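Local coordinates for protein oxaloacetate acetyl hydrolase (Cryphonectria parasitica, PDB 3LYE) that belongs to the phosphoenolpyruvate phosphomutase family and folds as a beta/alpha barrel of the TIM-barrel type, assembled here as a tetramer with bound calcium ions, at residues 15-20 with 191-196; 208-213 with 239-244. One frame throughout, in Å; residues are numbered along the deposited sequence.

Interaction 1: residues 15-20 with 191-196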
loop_
_atom_site.group_PDB
_atom_site.type_symbol
_atom_site.label_atom_id
_atom_site.label_comp_id
_atom_site.label_asym_id
_atom_site.label_seq_id
_atom_site.Cartn_x
_atom_site.Cartn_y
_atom_site.Cartn_z
ATOM N N LYS A 15 -12.179 25.250 1.356
ATOM C CA LYS A 15 -12.201 25.846 2.684
ATOM C C LYS A 15 -10.947 26.620 3.023
ATOM O O LYS A 15 -11.007 27.695 3.619
ATOM C CB LYS A 15 -12.401 24.786 3.738
ATOM C CG LYS A 15 -13.707 24.145 3.699
ATOM C CD LYS A 15 -13.706 22.962 4.662
ATOM C CE LYS A 15 -15.035 22.336 4.684
ATOM N NZ LYS A 15 -15.129 21.321 5.751
ATOM N N LEU A 16 -9.798 26.071 2.682
ATOM C CA LEU A 16 -8.554 26.751 2.973
ATOM C C LEU A 16 -8.447 28.019 2.123
ATOM O O LEU A 16 -8.023 29.065 2.586
ATOM C CB LEU A 16 -7.372 25.840 2.689
ATOM C CG LEU A 16 -6.012 26.460 2.917
ATOM C CD1 LEU A 16 -5.807 26.885 4.366
ATOM C CD2 LEU A 16 -4.924 25.490 2.460
ATOM N N ARG A 17 -8.852 27.915 0.872
ATOM C CA ARG A 17 -8.785 29.069 -0.020
ATOM C C ARG A 17 -9.695 30.169 0.525
ATOM O O ARG A 17 -9.343 31.341 0.439
ATOM C CB ARG A 17 -9.144 28.704 -1.450
ATOM C CG ARG A 17 -9.014 29.907 -2.340
ATOM C CD ARG A 17 -8.870 29.551 -3.743
ATOM N NE ARG A 17 -7.667 28.785 -4.003
ATOM C CZ ARG A 17 -6.482 29.295 -4.325
ATOM N NH1 ARG A 17 -6.285 30.607 -4.371
ATOM N NH2 ARG A 17 -5.482 28.468 -4.591
ATOM N N HIS A 18 -10.849 29.802 1.085
ATOM C CA HIS A 18 -11.759 30.799 1.653
ATOM C C HIS A 18 -11.059 31.518 2.828
ATOM O O HIS A 18 -11.106 32.750 2.961
ATOM C CB HIS A 18 -13.057 30.156 2.138
ATOM C CG HIS A 18 -13.898 31.081 2.950
ATOM N ND1 HIS A 18 -14.667 32.065 2.374
ATOM C CD2 HIS A 18 -14.040 31.222 4.287
ATOM C CE1 HIS A 18 -15.274 32.756 3.320
ATOM N NE2 HIS A 18 -14.909 32.267 4.491
ATOM N N LEU A 19 -10.413 30.748 3.701
ATOM C CA LEU A 19 -9.727 31.368 4.827
ATOM C C LEU A 19 -8.664 32.320 4.334
ATOM O O LEU A 19 -8.491 33.404 4.879
ATOM C CB LEU A 19 -9.071 30.325 5.727
ATOM C CG LEU A 19 -10.035 29.479 6.551
ATOM C CD1 LEU A 19 -9.312 28.365 7.288
ATOM C CD2 LEU A 19 -10.762 30.353 7.551
ATOM N N LEU A 20 -7.939 31.915 3.301
ATOM C CA LEU A 20 -6.877 32.749 2.765
ATOM C C LEU A 20 -7.313 34.021 2.050
ATOM O O LEU A 20 -6.751 35.099 2.266
ATOM C CB LEU A 20 -6.058 31.915 1.775
ATOM C CG LEU A 20 -4.756 32.468 1.192
ATOM C CD1 LEU A 20 -3.736 32.685 2.302
ATOM C CD2 LEU A 20 -4.167 31.558 0.123
ATOM N N GLY A 191 2.311 31.186 -10.654
ATOM C CA GLY A 191 1.029 30.764 -10.130
ATOM C C GLY A 191 0.957 30.246 -8.706
ATOM O O GLY A 191 -0.112 29.846 -8.285
ATOM N N ALA A 192 2.055 30.237 -7.968
ATOM C CA ALA A 192 1.991 29.793 -6.600
ATOM C C ALA A 192 1.085 30.765 -5.835
ATOM O O ALA A 192 1.068 31.978 -6.084
ATOM C CB ALA A 192 3.356 29.691 -6.002
ATOM N N ASP A 193 0.362 30.219 -4.862
ATOM C CA ASP A 193 -0.570 30.973 -4.061
ATOM C C ASP A 193 -0.052 31.605 -2.783
ATOM O O ASP A 193 -0.598 32.603 -2.325
ATOM C CB ASP A 193 -1.718 30.033 -3.663
ATOM C CG ASP A 193 -2.439 29.449 -4.861
ATOM O OD1 ASP A 193 -2.357 28.223 -5.109
ATOM O OD2 ASP A 193 -3.149 30.224 -5.542
ATOM N N VAL A 194 0.985 31.002 -2.220
ATOM C CA VAL A 194 1.589 31.434 -0.988
ATOM C C VAL A 194 3.067 31.151 -1.048
ATOM O O VAL A 194 3.490 30.192 -1.690
ATOM C CB VAL A 194 1.007 30.563 0.185
ATOM C CG1 VAL A 194 1.603 30.929 1.538
ATOM C CG2 VAL A 194 -0.533 30.623 0.213
ATOM N N GLY A 195 3.868 31.953 -0.363
ATOM C CA GLY A 195 5.290 31.728 -0.337
ATOM C C GLY A 195 5.752 31.295 1.059
ATOM O O GLY A 195 5.113 31.595 2.073
ATOM N N LEU A 196 6.830 30.527 1.092
ATOM C CA LEU A 196 7.423 30.035 2.327
ATOM C C LEU A 196 8.941 30.155 2.218
ATOM O O LEU A 196 9.577 29.484 1.416
ATOM C CB LEU A 196 7.022 28.574 2.588
ATOM C CG LEU A 196 7.836 27.741 3.592
ATOM C CD1 LEU A 196 8.084 28.462 4.877
ATOM C CD2 LEU A 196 7.115 26.399 3.813
HETATM O O HOH W 1 -4.201 32.631 -4.646
#

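Interaction 2: residues 208-213 with 239-244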
loop_
_atom_site.group_PDB
_atom_site.type_symbol
_atom_site.label_atom_id
_atom_site.label_comp_id
_atom_site.label_asym_id
_atom_site.label_seq_id
_atom_site.Cartn_x
_atom_site.Cartn_y
_atom_site.Cartn_z
ATOM N N ALA A 208 10.533 41.278 7.346
ATOM C CA ALA A 208 10.976 41.905 6.109
ATOM C C ALA A 208 10.562 41.098 4.901
ATOM O O ALA A 208 10.225 41.672 3.863
ATOM C CB ALA A 208 12.477 42.096 6.124
ATOM N N ALA A 209 10.594 39.779 5.006
ATOM C CA ALA A 209 10.197 38.958 3.867
ATOM C C ALA A 209 8.712 39.203 3.602
ATOM O O ALA A 209 8.276 39.302 2.454
ATOM C CB ALA A 209 10.443 37.492 4.146
ATOM N N VAL A 210 7.929 39.289 4.673
ATOM C CA VAL A 210 6.503 39.530 4.521
ATOM C C VAL A 210 6.287 40.869 3.788
ATOM O O VAL A 210 5.475 40.969 2.865
ATOM C CB VAL A 210 5.773 39.563 5.871
ATOM C CG1 VAL A 210 4.351 40.055 5.652
ATOM C CG2 VAL A 210 5.773 38.182 6.543
ATOM N N ALA A 211 7.006 41.900 4.211
ATOM C CA ALA A 211 6.863 43.199 3.571
ATOM C C ALA A 211 7.363 43.226 2.113
ATOM O O ALA A 211 6.821 43.942 1.253
ATOM C CB ALA A 211 7.600 44.255 4.380
ATOM N N ALA A 212 8.381 42.431 1.813
ATOM C CA ALA A 212 8.933 42.410 0.466
ATOM C C ALA A 212 8.003 41.774 -0.530
ATOM O O ALA A 212 8.028 42.122 -1.722
ATOM C CB ALA A 212 10.227 41.653 0.461
ATOM N N LEU A 213 7.217 40.809 -0.065
ATOM C CA LEU A 213 6.280 40.112 -0.947
ATOM C C LEU A 213 4.835 40.596 -0.838
ATOM O O LEU A 213 4.001 40.215 -1.648
ATOM C CB LEU A 213 6.375 38.592 -0.700
ATOM C CG LEU A 213 7.690 38.173 -1.360
ATOM C CD1 LEU A 213 8.340 37.019 -0.686
ATOM C CD2 LEU A 213 7.457 37.927 -2.853
ATOM N N MET A 239 3.372 40.368 12.355
ATOM C CA MET A 239 4.384 40.464 11.284
ATOM C C MET A 239 3.694 40.435 9.914
ATOM O O MET A 239 4.295 40.824 8.913
ATOM C CB MET A 239 5.346 39.256 11.308
ATOM C CG MET A 239 6.501 39.362 12.319
ATOM S SD MET A 239 7.581 37.896 12.314
ATOM C CE MET A 239 6.488 36.518 12.581
ATOM N N GLY A 240 2.464 39.918 9.864
ATOM C CA GLY A 240 1.698 39.836 8.627
ATOM C C GLY A 240 1.584 38.486 7.932
ATOM O O GLY A 240 1.062 38.417 6.829
ATOM N N PHE A 241 2.115 37.438 8.535
ATOM C CA PHE A 241 2.032 36.113 7.941
ATOM C C PHE A 241 0.564 35.704 7.865
ATOM O O PHE A 241 -0.237 36.126 8.691
ATOM C CB PHE A 241 2.823 35.100 8.790
ATOM C CG PHE A 241 4.319 35.172 8.593
ATOM C CD1 PHE A 241 4.906 34.589 7.487
ATOM C CD2 PHE A 241 5.126 35.812 9.512
ATOM C CE1 PHE A 241 6.253 34.677 7.275
ATOM C CE2 PHE A 241 6.491 35.880 9.325
ATOM C CZ PHE A 241 7.053 35.313 8.211
ATOM N N ARG A 242 0.206 34.865 6.892
ATOM C CA ARG A 242 -1.182 34.410 6.756
ATOM C C ARG A 242 -1.377 32.967 7.204
ATOM O O ARG A 242 -2.487 32.584 7.500
ATOM C CB ARG A 242 -1.710 34.600 5.337
ATOM C CG ARG A 242 -1.905 36.073 4.998
ATOM C CD ARG A 242 -2.862 36.834 5.960
ATOM N NE ARG A 242 -4.017 36.048 6.306
ATOM C CZ ARG A 242 -4.970 35.649 5.470
ATOM N NH1 ARG A 242 -4.953 36.055 4.201
ATOM N NH2 ARG A 242 -5.932 34.823 5.909
ATOM N N ILE A 243 -0.316 32.173 7.172
ATOM C CA ILE A 243 -0.401 30.789 7.623
ATOM C C ILE A 243 0.832 30.520 8.478
ATOM O O ILE A 243 1.901 31.044 8.188
ATOM C CB ILE A 243 -0.428 29.755 6.466
ATOM C CG1 ILE A 243 -1.526 30.119 5.457
ATOM C CG2 ILE A 243 -0.567 28.306 6.997
ATOM C CD1 ILE A 243 -1.527 29.236 4.192
ATOM N N MET A 244 0.690 29.698 9.523
ATOM C CA MET A 244 1.820 29.346 10.373
ATOM C C MET A 244 1.643 27.854 10.653
ATOM O O MET A 244 0.605 27.422 11.150
ATOM C CB MET A 244 1.837 30.135 11.668
ATOM C CG MET A 244 3.043 29.892 12.519
ATOM S SD MET A 244 3.062 31.097 13.854
ATOM C CE MET A 244 4.568 30.679 14.729
#

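Interaction 1: residues 15-20 with 191-196
Where the barrel strand 194-197 begins, Asp193 takes a salt bridge from Arg17 of helix 12-22. Of the Arg17-Asp193 bonds, the one from Arg17 NH2 to Asp193 OD2 is the straightest, 3.1 Å long with an N-H...O angle of 158°. That oxygen lies nearly in the guanidinium plane, but the nitrogen reaches it from above the carboxylate plane, and the two flat groups are turned 69° against each other. The pairing is therefore skewed, with Arg17 NH2 also making a weak bond to Asp193 OD1 at 3.2 Å. Arg17 NH1 has a long, weak contact with OD2, and a water closes the same gap, 2.9 Å from Arg17 NH1 and 2.8 Å from Asp193 OD2. Helix 12-22 precedes the first barrel strand and lies across the N-terminal end of the barrel, which explains the company the pair keeps. Arg17 NE and NH2 also bond to the backbone oxygens of Asp162 and Phe163, just ahead of strand 164-169, and NH1 pairs with Glu21. Asp193 OD1 has Lys156 and the N-H of Leu165 as further partners. One helical turn on from Arg17, Leu20 points at the strand; with CG anti to the backbone N (chi1 -172°), its CD2 comes to 3.8 Å from Val194 CG2, the two side chains slanting past each other.

Interaction 2: residues 208-213 with 239-244
Arg242 NH2 is held by two backbone oxygens, those of Leu19 and Glu25, and next to this arginine in the chain stands Phe241, whose ring meets Val210 of helix 203-213. Val210 makes the contact with both of its methyl groups, and each has a different kind of neighbour. Val210 CG2 sits over the middle of the Phe241 ring, 3.5 Å from the centroid and only 8° off the ring normal, which makes this a well-centred CH-pi contact. All six ring carbons lie close to that methyl, with Phe241 CZ at 3.6 Å from Val210 CG2. The other methyl is turned to the backbone instead: Val210 CG1 lies 3.4 Å from Met239 O and 3.9 Å from Gly240 O. The valine is rotated with CG1 anti to its own N (chi1 170°), a setting that sends one methyl to the carbonyls and the other to the ring. At the edge of the ring, in its plane, lies Met239 SD, 3.8 Å from Phe241 CE2. Leu218, Leu220 and Ala206 also touch the phenyl group.

The turn beside Val210 is a Schellman motif: Gly240 leaves the helix 233-239 with a positive phi of 103°, and its CA is 6.3 Å from Val210 CA. Phe241 comes next after the glycine, and the end of its side chain comes nearer to helix 203-213 and reaches Val210. The contact thus sets one outer helix of the barrel against the end of the next, just before the chain enters strand 243-247, an arrangement between consecutive beta/alpha units that is characteristic of the TIM-barrel fold.

Overall arrangement
From the N terminus, helix 12-22 comes first, ahead of all the barrel strands. Interaction 1 closes a long loop, bringing that helix to the start of strand 194-197, the sixth of the eight. After strand 194-197 and a short loop the chain enters helix 203-213, where interaction 2 opens; it closes a short loop that holds strand 219-223 and helix 233-239, ending at strand 243-247. The two loops are in series, without crossing or nesting. Yet the contacts, about 13 Å apart between centres, touch: Arg242 NH1 probably bonds to Leu20 O at 2.8 Å, and Arg242 NH2 to Leu19 O at 3.1 Å, tying the N-terminal helix to the approach to the last strand.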